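Local coordinates for 3-oxoacyl-[acyl-carrier-protein] synthase 2 (Rickettsia rickettsii, PDB 4JGA), which probably catalyses the condensation of malonyl-ACP with a growing acyl-ACP chain, the elongation step of bacterial fatty acid synthesis, at residues A[23-28]-A[372-377]; A[99-104]-A[256-261]; A[242-247]-A[327-332]; A[281-286]-A[425-430]; A[321-326]-A[416-421]. One frame throughout, in Å; residues are numbered along the deposited sequence.

Contact 1 (A[23-28]-A[372-377]); sequences LGLVTP and EFIFSA. With K (potassium ion), chain C.
Leu25 of strand 23-26 lies against Ile374 and Phe375 of helix 372-377, and Ile374 is the residue most deeply engaged on the helix side. From its CB, which points at the strand, Ile374 divides into two arms. The short arm, CG2, anti to the backbone N, meets Leu25 CD1 at 3.6 Å and also touches Leu25 CG. The longer arm leaves through CG1, which passes Leu23 CD2 at 4.2 Å, and runs out nearly straight (chi2 166°) to CD1. This last methyl sits against the strand backbone, with Ile374 CD1 3.2 Å from Gly24 O, and it touches Leu25 CD2 at 3.8 Å. Leu23 and Leu25 thus send their branches past the isoleucine from the opposite direction, both with CB aimed at the helix.

Helix 368-382 is a buried helix of the thiolase-type fold: this side packs on strand 18-26, at an angle of 126° between their directions, and Phe373 reaches Leu429 of strand 425-432. Phe375 leaves the helix pointing away from the strand, yet its ring swings back, and Phe375 CE1 approaches Leu25 CD1 obliquely at 3.8 Å. Helix 33-41 closes over the same patch, Leu25 touching Val33 and Phe375 touching Ile40.

On the side of the helix turned from the strand, Glu372 OE1 binds the potassium ion at 2.6 Å, while OE2 makes a salt bridge with Lys358. Glu372 O accepts both Ser376 N and Ser376 OG, which reach it from opposite faces of its plane, the hydroxyl at 2.8 Å from that oxygen.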
# COMPACT_ATOMS: atom_id res chain seq x y z
N LEU A 23 -5.75 -6.04 20.64
CA LEU A 23 -6.10 -4.66 20.27
C LEU A 23 -5.03 -3.69 20.73
O LEU A 23 -4.45 -3.85 21.82
CB LEU A 23 -7.41 -4.22 20.88
CG LEU A 23 -8.62 -5.17 20.80
CD1 LEU A 23 -9.77 -4.61 21.63
CD2 LEU A 23 -9.06 -5.39 19.35
N GLY A 24 -4.76 -2.70 19.88
CA GLY A 24 -3.79 -1.64 20.17
C GLY A 24 -4.25 -0.29 19.63
O GLY A 24 -4.70 -0.21 18.47
N LEU A 25 -4.12 0.76 20.45
CA LEU A 25 -4.59 2.10 20.08
C LEU A 25 -3.68 3.21 20.56
O LEU A 25 -3.24 3.21 21.70
CB LEU A 25 -5.99 2.36 20.65
CG LEU A 25 -7.17 1.75 19.93
CD1 LEU A 25 -8.43 1.98 20.76
CD2 LEU A 25 -7.35 2.33 18.53
N VAL A 26 -3.42 4.16 19.67
CA VAL A 26 -2.89 5.48 20.03
C VAL A 26 -3.80 6.50 19.36
O VAL A 26 -3.86 6.57 18.13
CB VAL A 26 -1.46 5.71 19.56
CG1 VAL A 26 -0.97 7.09 19.95
CG2 VAL A 26 -0.55 4.65 20.18
N THR A 27 -4.54 7.25 20.17
CA THR A 27 -5.56 8.16 19.64
C THR A 27 -5.53 9.52 20.35
O THR A 27 -4.89 9.67 21.38
CB THR A 27 -6.98 7.57 19.77
OG1 THR A 27 -7.45 7.73 21.11
CG2 THR A 27 -7.04 6.09 19.32
N PRO A 28 -6.19 10.52 19.78
CA PRO A 28 -6.28 11.81 20.41
C PRO A 28 -7.02 11.80 21.78
O PRO A 28 -7.00 12.81 22.48
CB PRO A 28 -7.07 12.63 19.40
CG PRO A 28 -6.71 12.04 18.11
CD PRO A 28 -6.65 10.57 18.38
N GLU A 372 -11.42 2.48 14.19
CA GLU A 372 -12.86 2.31 14.29
C GLU A 372 -13.28 0.83 14.34
O GLU A 372 -14.30 0.48 14.97
CB GLU A 372 -13.52 3.04 13.13
CG GLU A 372 -13.51 4.55 13.36
CD GLU A 372 -13.58 5.38 12.09
OE1 GLU A 372 -14.04 4.84 11.04
OE2 GLU A 372 -13.19 6.59 12.15
N PHE A 373 -12.52 -0.03 13.69
CA PHE A 373 -12.67 -1.47 13.81
C PHE A 373 -12.50 -1.93 15.26
O PHE A 373 -13.24 -2.76 15.77
CB PHE A 373 -11.66 -2.18 12.90
CG PHE A 373 -11.71 -3.69 12.97
CD1 PHE A 373 -10.94 -4.37 13.89
CD2 PHE A 373 -12.53 -4.42 12.12
CE1 PHE A 373 -10.96 -5.75 13.97
CE2 PHE A 373 -12.56 -5.80 12.19
CZ PHE A 373 -11.77 -6.48 13.12
N ILE A 374 -11.48 -1.38 15.93
CA ILE A 374 -11.27 -1.63 17.35
C ILE A 374 -12.44 -1.14 18.21
O ILE A 374 -12.95 -1.90 19.07
CB ILE A 374 -9.93 -1.03 17.78
CG1 ILE A 374 -8.79 -1.84 17.13
CG2 ILE A 374 -9.80 -1.04 19.30
CD1 ILE A 374 -7.41 -1.22 17.17
N PHE A 375 -12.90 0.09 17.98
CA PHE A 375 -14.09 0.60 18.70
C PHE A 375 -15.28 -0.33 18.50
O PHE A 375 -16.05 -0.56 19.45
CB PHE A 375 -14.46 2.02 18.28
CG PHE A 375 -13.42 3.07 18.62
CD1 PHE A 375 -12.51 2.89 19.63
CD2 PHE A 375 -13.40 4.27 17.91
CE1 PHE A 375 -11.59 3.88 19.93
CE2 PHE A 375 -12.46 5.27 18.20
CZ PHE A 375 -11.57 5.07 19.22
N SER A 376 -15.40 -0.87 17.29
CA SER A 376 -16.49 -1.79 16.94
C SER A 376 -16.44 -3.09 17.75
O SER A 376 -17.47 -3.54 18.30
CB SER A 376 -16.49 -2.07 15.43
OG SER A 376 -16.75 -0.88 14.66
N ALA A 377 -15.24 -3.64 17.89
CA ALA A 377 -15.04 -4.80 18.73
C ALA A 377 -15.34 -4.50 20.20
O ALA A 377 -15.88 -5.34 20.92
CB ALA A 377 -13.61 -5.29 18.57
K K C . -16.11 3.27 10.62

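Contact 2 (A[99-104]-A[256-261]); sequences VAAATE and EGAGVV
Ala101 presses its single methyl group between two side chains of strand 257-261: Ala101 CB is 3.8 Å from Ala258 CB and equally 3.8 Å from Val260 CG2. The tight part of the contact is this meeting of Ala101 and Ala102 with Ala258 and Val260, where the helix axis comes within 6.9 Å of that of the strand and runs 30° from it. Val260 splits its methyls between two successive helix residues. With CG1 anti to the backbone N (chi1 177°), CG2 faces Ala101 while Val260 CG1 lies 3.7 Å from Ala102 CA. The methyl of Ala102 is set to one side, Ala102 CB meeting Val260 CG1 at 3.9 Å.

Away from the strand other elements take over, and polar groups join the packing. Thr103 OG1 donates to Val99 O at 2.8 Å from above the carbonyl plane, on the face opposite to the one used by Thr103 N, and is also bonded to Lys171. Glu104, partly exposed, bypasses strand 257-261 altogether: OE1 takes the backbone N of Leu25 and OE2 that of Val33. Helix 163-172 covers another flank, touching Ala102 through Val168. Alanines at the interface allow helix 93-109 to sit close on one face of the mixed sheet, helix 368-382 taking the other face through Val261, in the layered alpha-beta architecture of the thiolase fold.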
# COMPACT_ATOMS: atom_id res chain seq x y z
N VAL A 99 4.04 1.47 15.59
CA VAL A 99 4.79 0.52 16.39
C VAL A 99 4.22 0.46 17.81
O VAL A 99 4.10 -0.61 18.38
CB VAL A 99 6.29 0.85 16.41
CG1 VAL A 99 7.04 -0.06 17.38
CG2 VAL A 99 6.89 0.67 15.02
N ALA A 100 3.82 1.61 18.33
CA ALA A 100 3.21 1.65 19.65
C ALA A 100 1.88 0.86 19.68
O ALA A 100 1.66 0.04 20.58
CB ALA A 100 3.01 3.10 20.09
N ALA A 101 1.00 1.10 18.71
CA ALA A 101 -0.27 0.38 18.68
C ALA A 101 -0.05 -1.15 18.46
O ALA A 101 -0.72 -1.98 19.08
CB ALA A 101 -1.18 0.96 17.62
N ALA A 102 0.89 -1.51 17.61
CA ALA A 102 1.15 -2.91 17.33
C ALA A 102 1.75 -3.60 18.55
O ALA A 102 1.44 -4.74 18.83
CB ALA A 102 2.08 -3.04 16.16
N THR A 103 2.60 -2.88 19.28
CA THR A 103 3.22 -3.43 20.48
C THR A 103 2.12 -3.75 21.52
O THR A 103 2.07 -4.87 22.05
CB THR A 103 4.26 -2.47 21.07
OG1 THR A 103 5.35 -2.33 20.13
CG2 THR A 103 4.77 -3.00 22.41
N GLU A 104 1.21 -2.81 21.73
CA GLU A 104 0.07 -3.05 22.59
C GLU A 104 -0.78 -4.28 22.10
O GLU A 104 -1.13 -5.17 22.90
CB GLU A 104 -0.80 -1.80 22.70
CG GLU A 104 -1.96 -2.01 23.69
CD GLU A 104 -2.93 -0.86 23.80
OE1 GLU A 104 -2.88 0.10 23.01
OE2 GLU A 104 -3.82 -0.95 24.70
N GLU A 256 -4.56 12.24 14.10
CA GLU A 256 -3.36 11.41 14.01
C GLU A 256 -3.48 10.28 15.02
O GLU A 256 -4.15 10.41 16.03
CB GLU A 256 -2.10 12.24 14.28
CG GLU A 256 -2.13 12.96 15.62
CD GLU A 256 -0.82 13.59 16.04
OE1 GLU A 256 -0.77 14.03 17.20
OE2 GLU A 256 0.15 13.62 15.24
N GLY A 257 -2.82 9.17 14.71
CA GLY A 257 -2.70 8.05 15.64
C GLY A 257 -2.60 6.73 14.91
O GLY A 257 -2.23 6.69 13.73
N ALA A 258 -2.93 5.66 15.60
CA ALA A 258 -2.89 4.34 15.03
C ALA A 258 -3.84 3.38 15.73
O ALA A 258 -4.20 3.54 16.92
CB ALA A 258 -1.46 3.80 15.05
N GLY A 259 -4.23 2.38 14.97
CA GLY A 259 -5.05 1.28 15.45
C GLY A 259 -4.56 -0.00 14.80
O GLY A 259 -4.49 -0.10 13.59
N VAL A 260 -4.17 -0.96 15.62
CA VAL A 260 -3.64 -2.22 15.17
C VAL A 260 -4.32 -3.35 15.90
O VAL A 260 -4.59 -3.24 17.10
CB VAL A 260 -2.12 -2.30 15.37
CG1 VAL A 260 -1.60 -3.66 14.94
CG2 VAL A 260 -1.44 -1.21 14.54
N VAL A 261 -4.58 -4.44 15.18
CA VAL A 261 -5.14 -5.67 15.76
C VAL A 261 -4.30 -6.89 15.42
O VAL A 261 -3.52 -6.88 14.47
CB VAL A 261 -6.62 -5.90 15.32
CG1 VAL A 261 -7.50 -4.72 15.73
CG2 VAL A 261 -6.74 -6.11 13.81

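Contact 3 (A[242-247]-A[327-332])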
# COMPACT_ATOMS: atom_id res chain seq x y z
N SER A 242 -16.26 18.83 14.79
CA SER A 242 -16.56 17.56 14.14
C SER A 242 -17.99 17.15 14.58
O SER A 242 -18.20 16.72 15.72
CB SER A 242 -15.53 16.52 14.51
OG SER A 242 -15.68 15.34 13.76
N ARG A 243 -18.94 17.32 13.66
CA ARG A 243 -20.38 17.20 13.97
C ARG A 243 -21.14 16.42 12.89
O ARG A 243 -22.02 16.96 12.21
CB ARG A 243 -20.98 18.58 14.23
CG ARG A 243 -20.69 19.65 13.19
CD ARG A 243 -20.84 21.06 13.78
NE ARG A 243 -22.08 21.22 14.54
CZ ARG A 243 -22.20 21.43 15.86
NH1 ARG A 243 -21.15 21.54 16.67
NH2 ARG A 243 -23.41 21.53 16.39
N PRO A 244 -20.84 15.12 12.78
CA PRO A 244 -21.43 14.31 11.72
C PRO A 244 -22.95 14.33 11.74
O PRO A 244 -23.57 14.22 12.80
CB PRO A 244 -20.87 12.89 11.98
CG PRO A 244 -19.64 13.13 12.82
CD PRO A 244 -20.00 14.32 13.68
N TRP A 245 -23.51 14.52 10.56
CA TRP A 245 -24.95 14.63 10.28
C TRP A 245 -25.65 15.84 10.91
O TRP A 245 -26.87 15.95 10.82
CB TRP A 245 -25.67 13.33 10.63
CG TRP A 245 -25.03 12.14 10.03
CD1 TRP A 245 -25.02 11.78 8.68
CD2 TRP A 245 -24.30 11.14 10.71
NE1 TRP A 245 -24.30 10.60 8.52
CE2 TRP A 245 -23.86 10.19 9.74
CE3 TRP A 245 -23.97 10.93 12.05
CZ2 TRP A 245 -23.11 9.08 10.08
CZ3 TRP A 245 -23.23 9.81 12.38
CH2 TRP A 245 -22.82 8.90 11.42
N ASP A 246 -24.88 16.73 11.56
CA ASP A 246 -25.42 17.96 12.13
C ASP A 246 -25.55 18.98 11.00
O ASP A 246 -24.73 19.03 10.08
CB ASP A 246 -24.53 18.52 13.23
CG ASP A 246 -25.16 19.69 13.94
OD1 ASP A 246 -25.97 19.44 14.87
OD2 ASP A 246 -24.85 20.86 13.56
N LYS A 247 -26.61 19.78 11.07
CA LYS A 247 -26.86 20.80 10.08
C LYS A 247 -25.76 21.82 9.97
O LYS A 247 -25.65 22.46 8.94
CB LYS A 247 -28.19 21.51 10.34
CG LYS A 247 -29.37 20.66 9.91
CD LYS A 247 -30.67 21.44 9.77
CE LYS A 247 -31.80 20.48 9.46
NZ LYS A 247 -33.10 21.14 9.51
N GLY A 327 -18.62 8.66 8.47
CA GLY A 327 -19.13 9.81 9.22
C GLY A 327 -18.14 10.91 9.53
O GLY A 327 -17.81 11.17 10.72
N THR A 328 -17.64 11.57 8.49
CA THR A 328 -16.52 12.51 8.65
C THR A 328 -16.89 13.95 9.00
O THR A 328 -16.01 14.73 9.34
CB THR A 328 -15.62 12.56 7.39
OG1 THR A 328 -16.33 13.17 6.32
CG2 THR A 328 -15.21 11.19 7.00
N SER A 329 -18.18 14.29 8.97
CA SER A 329 -18.66 15.68 9.20
C SER A 329 -18.56 16.58 7.94
O SER A 329 -18.38 17.79 8.05
CB SER A 329 -17.97 16.37 10.40
OG SER A 329 -18.74 17.46 10.85
N THR A 330 -18.61 15.95 6.77
CA THR A 330 -18.74 16.68 5.49
C THR A 330 -20.21 16.84 5.12
O THR A 330 -21.06 16.01 5.51
CB THR A 330 -18.08 15.92 4.33
OG1 THR A 330 -18.54 14.56 4.35
CG2 THR A 330 -16.57 15.93 4.47
N THR A 331 -20.51 17.86 4.31
CA THR A 331 -21.87 18.12 3.87
C THR A 331 -22.37 16.96 2.99
O THR A 331 -23.35 16.30 3.33
CB THR A 331 -21.96 19.45 3.13
OG1 THR A 331 -21.46 20.49 3.98
CG2 THR A 331 -23.42 19.75 2.75
N LEU A 332 -21.66 16.70 1.90
CA LEU A 332 -22.07 15.67 0.92
C LEU A 332 -21.86 14.27 1.43
O LEU A 332 -22.78 13.45 1.42
CB LEU A 332 -21.37 15.86 -0.45
CG LEU A 332 -21.66 17.21 -1.16
CD1 LEU A 332 -20.77 17.38 -2.39
CD2 LEU A 332 -23.13 17.33 -1.51
O HOH W 1 -14.23 15.11 11.44
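Ser329 reaches the backbone of Arg243 with its hydroxyl: Arg243 N donates to Ser329 OG at 2.8 Å, with an angle of 157° at the hydrogen. The contact joins two loops of the beta-ketoacyl synthase fold, one from the N-terminal domain and carrying a type II beta turn from Arg243 to Asp246, the other leading from His326 into helix 331-345. Ser329 OG stands anti to its own backbone N (chi1 -160°), which carries it across to the other loop, and Arg243 CG passes beside it at 3.8 Å. Pro244 packs next to this bond, with Pro244 CG 3.4 Å from Gly327 O. The indole of Trp245 leaves the turn pointing away but curves back until Trp245 CZ2 lies 4.1 Å from Gly327 CA, at a residue whose phi is positive; Pro244 CB covers part of one indole face, toward the rim.

A water bridges the two loops, donating both to Ser242 OG and to Thr328 O. Ser242 OG is bonded to Lys358 O as well, and Gly327 O accepts from Ser356 OG.

Further out, the turn is held by its own backbone bond from Asp246 N to Arg243 O. Arg243 NH1 is taken by Lys240 O, and NH2 forms a salt bridge with Asp392. A second salt bridge closes the turn between the side chains at its ends, Arg243 NE donating to Asp246 OD2 at 3.0 Å; the oxygen lies in the guanidinium plane, whereas the nitrogen stands well above the carboxylate plane.

Contact 4 (A[281-286]-A[425-430]); sequences IGYGST and TNASLV
Gly284 and Ser428 exchange two backbone hydrogen bonds, Gly284 N to Ser428 O at 2.8 Å and Ser428 N to Gly284 O at 2.9 Å. The same antiparallel pairing continues at Thr286 with Asn426 and at Gly282 with Val430. At the latter end the regular pattern breaks into a classic beta bulge: Ile281 N, at 2.9 Å, and Gly282 N, at 3.3 Å, both donate to Val430 O from the same face of its plane. These strands, 278-287 and 425-432, are neighbours in the mixed sheet of the thiolase-type fold.

On the face carrying Gly282, Gly284 and Thr286, Asn426 ND2 makes only weak bonds to Thr286 O and OG1; its stronger partner is Asp288, and that of Thr286 OG1 is Gly301 O. At the bulge, Ile281 CG1 meets Val430 CG1 at 3.7 Å.

On the other face Tyr283 and Leu429 run alongside each other in the same direction, Tyr283 CD1 3.7 Å from Leu429 CD2. Tyr283 CG is anti to the backbone N (chi1 177°), a setting that brings the ring's edge to Ser428 O, which lies in its plane; Tyr283 OH bonds Asp194 of helix 187-200. Ser285 OG on this face is bonded to Gln179 of the second subunit.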
# COMPACT_ATOMS: atom_id res chain seq x y z
N ILE A 281 -16.22 -11.67 9.99
CA ILE A 281 -17.00 -12.55 9.14
C ILE A 281 -17.32 -11.99 7.77
O ILE A 281 -17.72 -12.73 6.90
CB ILE A 281 -18.33 -13.00 9.82
CG1 ILE A 281 -19.18 -11.82 10.30
CG2 ILE A 281 -18.06 -13.96 10.96
CD1 ILE A 281 -20.60 -12.25 10.65
N GLY A 282 -17.18 -10.68 7.59
CA GLY A 282 -17.52 -10.08 6.32
C GLY A 282 -16.62 -8.93 5.96
O GLY A 282 -16.24 -8.12 6.83
N TYR A 283 -16.35 -8.83 4.65
CA TYR A 283 -15.47 -7.80 4.09
C TYR A 283 -15.98 -7.43 2.69
O TYR A 283 -16.06 -8.30 1.81
CB TYR A 283 -14.05 -8.32 3.96
CG TYR A 283 -12.97 -7.43 3.33
CD1 TYR A 283 -13.00 -6.04 3.41
CD2 TYR A 283 -11.85 -8.02 2.73
CE1 TYR A 283 -11.99 -5.27 2.88
CE2 TYR A 283 -10.81 -7.25 2.22
CZ TYR A 283 -10.88 -5.89 2.30
OH TYR A 283 -9.83 -5.16 1.77
N GLY A 284 -16.31 -6.16 2.53
CA GLY A 284 -16.71 -5.60 1.24
C GLY A 284 -15.68 -4.56 0.81
O GLY A 284 -15.22 -3.75 1.62
N SER A 285 -15.33 -4.57 -0.47
CA SER A 285 -14.34 -3.66 -1.03
C SER A 285 -14.72 -3.27 -2.46
O SER A 285 -14.75 -4.12 -3.33
CB SER A 285 -12.95 -4.32 -1.04
OG SER A 285 -12.00 -3.44 -1.61
N THR A 286 -15.00 -2.00 -2.69
CA THR A 286 -15.55 -1.55 -3.94
C THR A 286 -14.95 -0.21 -4.37
O THR A 286 -14.27 0.46 -3.58
CB THR A 286 -17.07 -1.34 -3.81
OG1 THR A 286 -17.32 -0.32 -2.84
CG2 THR A 286 -17.78 -2.61 -3.37
N THR A 425 -12.54 4.81 -3.10
CA THR A 425 -12.29 3.47 -2.60
C THR A 425 -13.12 3.25 -1.31
O THR A 425 -13.17 4.13 -0.46
CB THR A 425 -10.79 3.21 -2.41
OG1 THR A 425 -10.60 1.86 -1.97
CG2 THR A 425 -10.12 4.20 -1.40
N ASN A 426 -13.78 2.10 -1.20
CA ASN A 426 -14.69 1.83 -0.08
C ASN A 426 -14.40 0.48 0.53
O ASN A 426 -14.18 -0.50 -0.19
CB ASN A 426 -16.14 1.81 -0.54
CG ASN A 426 -16.49 3.04 -1.36
OD1 ASN A 426 -16.71 4.12 -0.81
ND2 ASN A 426 -16.53 2.90 -2.67
N ALA A 427 -14.39 0.44 1.86
CA ALA A 427 -14.24 -0.81 2.56
C ALA A 427 -15.24 -0.89 3.72
O ALA A 427 -15.41 0.10 4.47
CB ALA A 427 -12.82 -0.97 3.05
N SER A 428 -15.89 -2.04 3.85
CA SER A 428 -16.78 -2.33 4.98
C SER A 428 -16.40 -3.67 5.61
O SER A 428 -16.07 -4.64 4.89
CB SER A 428 -18.24 -2.39 4.54
OG SER A 428 -18.67 -1.10 4.14
N LEU A 429 -16.42 -3.70 6.93
CA LEU A 429 -16.09 -4.87 7.69
C LEU A 429 -17.26 -5.24 8.63
O LEU A 429 -17.87 -4.36 9.22
CB LEU A 429 -14.83 -4.62 8.50
CG LEU A 429 -13.54 -4.51 7.67
CD1 LEU A 429 -12.41 -3.85 8.49
CD2 LEU A 429 -13.14 -5.87 7.12
N VAL A 430 -17.54 -6.53 8.72
CA VAL A 430 -18.53 -7.05 9.66
C VAL A 430 -17.85 -7.96 10.69
O VAL A 430 -17.10 -8.90 10.36
CB VAL A 430 -19.66 -7.84 8.97
CG1 VAL A 430 -20.61 -8.46 10.00
CG2 VAL A 430 -20.42 -6.95 8.02

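Contact 5 (A[321-326]-A[416-421]). With K (potassium ion), chain C; NA (sodium ion), chain E.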
# COMPACT_ATOMS: atom_id res chain seq x y z
N ASP A 321 -26.51 -4.89 14.56
CA ASP A 321 -27.02 -4.11 15.73
C ASP A 321 -26.48 -2.68 15.79
O ASP A 321 -27.17 -1.75 16.22
CB ASP A 321 -26.67 -4.84 17.00
CG ASP A 321 -27.33 -6.19 17.09
OD1 ASP A 321 -28.56 -6.28 16.86
OD2 ASP A 321 -26.60 -7.17 17.39
N TYR A 322 -25.23 -2.51 15.36
CA TYR A 322 -24.56 -1.22 15.45
C TYR A 322 -23.66 -1.04 14.24
O TYR A 322 -23.05 -2.01 13.76
CB TYR A 322 -23.76 -1.09 16.77
CG TYR A 322 -22.79 0.07 16.77
CD1 TYR A 322 -23.27 1.38 16.82
CD2 TYR A 322 -21.41 -0.12 16.69
CE1 TYR A 322 -22.39 2.45 16.80
CE2 TYR A 322 -20.54 0.96 16.69
CZ TYR A 322 -21.04 2.24 16.74
OH TYR A 322 -20.20 3.34 16.70
N ILE A 323 -23.62 0.20 13.75
CA ILE A 323 -22.82 0.61 12.61
C ILE A 323 -21.91 1.74 13.05
O ILE A 323 -22.36 2.78 13.56
CB ILE A 323 -23.69 1.13 11.45
CG1 ILE A 323 -24.67 0.05 11.01
CG2 ILE A 323 -22.81 1.62 10.28
CD1 ILE A 323 -25.70 0.54 10.03
N ASN A 324 -20.61 1.52 12.90
CA ASN A 324 -19.64 2.57 13.09
C ASN A 324 -19.40 3.17 11.72
O ASN A 324 -18.74 2.56 10.85
CB ASN A 324 -18.34 2.06 13.73
CG ASN A 324 -17.41 3.21 14.10
OD1 ASN A 324 -16.62 3.68 13.26
ND2 ASN A 324 -17.52 3.69 15.37
N ALA A 325 -19.97 4.35 11.52
CA ALA A 325 -19.99 5.01 10.25
C ALA A 325 -18.58 5.53 9.88
O ALA A 325 -17.69 5.60 10.74
CB ALA A 325 -20.98 6.16 10.32
N HIS A 326 -18.39 5.84 8.61
CA HIS A 326 -17.27 6.64 8.20
C HIS A 326 -17.47 8.06 8.76
O HIS A 326 -16.64 8.54 9.53
CB HIS A 326 -17.14 6.67 6.69
CG HIS A 326 -15.84 7.26 6.22
ND1 HIS A 326 -14.62 6.86 6.72
CD2 HIS A 326 -15.58 8.23 5.31
CE1 HIS A 326 -13.66 7.54 6.13
NE2 HIS A 326 -14.21 8.38 5.27
N LEU A 416 -21.19 -3.50 11.87
CA LEU A 416 -20.70 -3.11 10.57
C LEU A 416 -19.88 -1.81 10.74
O LEU A 416 -20.34 -0.87 11.41
CB LEU A 416 -21.87 -2.85 9.59
CG LEU A 416 -21.55 -2.22 8.24
CD1 LEU A 416 -20.84 -3.21 7.34
CD2 LEU A 416 -22.81 -1.76 7.53
N SER A 417 -18.71 -1.75 10.12
CA SER A 417 -17.89 -0.55 10.15
C SER A 417 -17.45 -0.17 8.73
O SER A 417 -16.92 -0.99 8.00
CB SER A 417 -16.65 -0.77 11.05
OG SER A 417 -15.86 0.41 11.14
N ASN A 418 -17.70 1.08 8.36
CA ASN A 418 -17.41 1.62 7.06
C ASN A 418 -16.19 2.54 7.02
O ASN A 418 -15.95 3.30 7.96
CB ASN A 418 -18.61 2.44 6.58
CG ASN A 418 -19.86 1.62 6.36
OD1 ASN A 418 -19.82 0.41 6.14
ND2 ASN A 418 -20.99 2.28 6.45
N SER A 419 -15.50 2.53 5.88
CA SER A 419 -14.45 3.51 5.57
C SER A 419 -14.41 3.81 4.10
O SER A 419 -14.37 2.87 3.27
CB SER A 419 -13.06 3.01 5.91
OG SER A 419 -12.97 2.58 7.24
N PHE A 420 -14.43 5.10 3.76
CA PHE A 420 -14.42 5.54 2.37
C PHE A 420 -13.24 6.50 2.17
O PHE A 420 -12.79 7.19 3.12
CB PHE A 420 -15.75 6.21 2.00
CG PHE A 420 -16.99 5.48 2.52
CD1 PHE A 420 -17.16 4.12 2.30
CD2 PHE A 420 -17.99 6.17 3.19
CE1 PHE A 420 -18.26 3.44 2.80
CE2 PHE A 420 -19.11 5.50 3.69
CZ PHE A 420 -19.25 4.14 3.48
N GLY A 421 -12.68 6.52 0.96
CA GLY A 421 -11.51 7.36 0.74
C GLY A 421 -11.45 7.93 -0.63
O GLY A 421 -12.16 7.48 -1.54
K K C . -16.11 3.27 10.62
NA NA E . -30.36 -6.57 15.06
O HOH W 2 -13.10 4.94 8.49
O HOH W 3 -33.19 -7.09 14.46
O HOH W 4 -31.04 -4.11 15.35
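A potassium site is built where the parallel strands 322-324 and 416-421 lie side by side, just before His326. Asn324 grips the ion twice, through O and through OD1, each 2.7 Å from potassium. Ala325 O, Ser417 OG and Asn418 O bind it too, and Glu372 OE1 from helix 368-382 makes six ligands. Asn324 CG is anti to the backbone N (chi1 -172°), bringing OD1 to the ion while ND2 donates to Tyr322 OH, which is also hydrogen-bonded to Ser355 OG. Backbone bonds tie the strands together: Leu416 N to Tyr322 O, Asn324 N to Leu416 O at 2.8 Å, and Asn418 N to Asn324 O, an oxygen that also serves the metal.

Past the ion the imidazole of His326 lies against the strand backbone, Phe420 N over the centre of one face, and His326 CB touches Phe420 CD2 at 3.6 Å. A water in the ring plane is 3.0 Å from His326 ND1 and donates to Ser419 OG. At the far end Asp321 OD1 binds sodium at 2.6 Å, beside Asp318 O and two waters.

Strand 322-324 lies between 353-355 and 414-421 in the sheet; Leu416 packs on helix 300-312 through Met306 and, with Ile323, on Phe345 of helix 331-345.

Contacts 1, 2, 4 and 5 all reach the same mixed sheet, whereas contact 3 joins loops about 18 Å from the chain centre, though its touching residues are buried too. Contacts 1 and 2, nearest the centre, are apolar helix-on-strand packing on neighbouring strands and meet through Val26 O and Ala258 N. Contacts 4 and 5 are strand pairs, one antiparallel and one parallel; they are joined by Ser428 OG and Asn418 OD1, and contact 4 alone reaches the second subunit. The potassium ion links contact 1 to contact 5. Contact 3, held by polar bonds and water, touches contact 5 where Trp245 packs on Ala325.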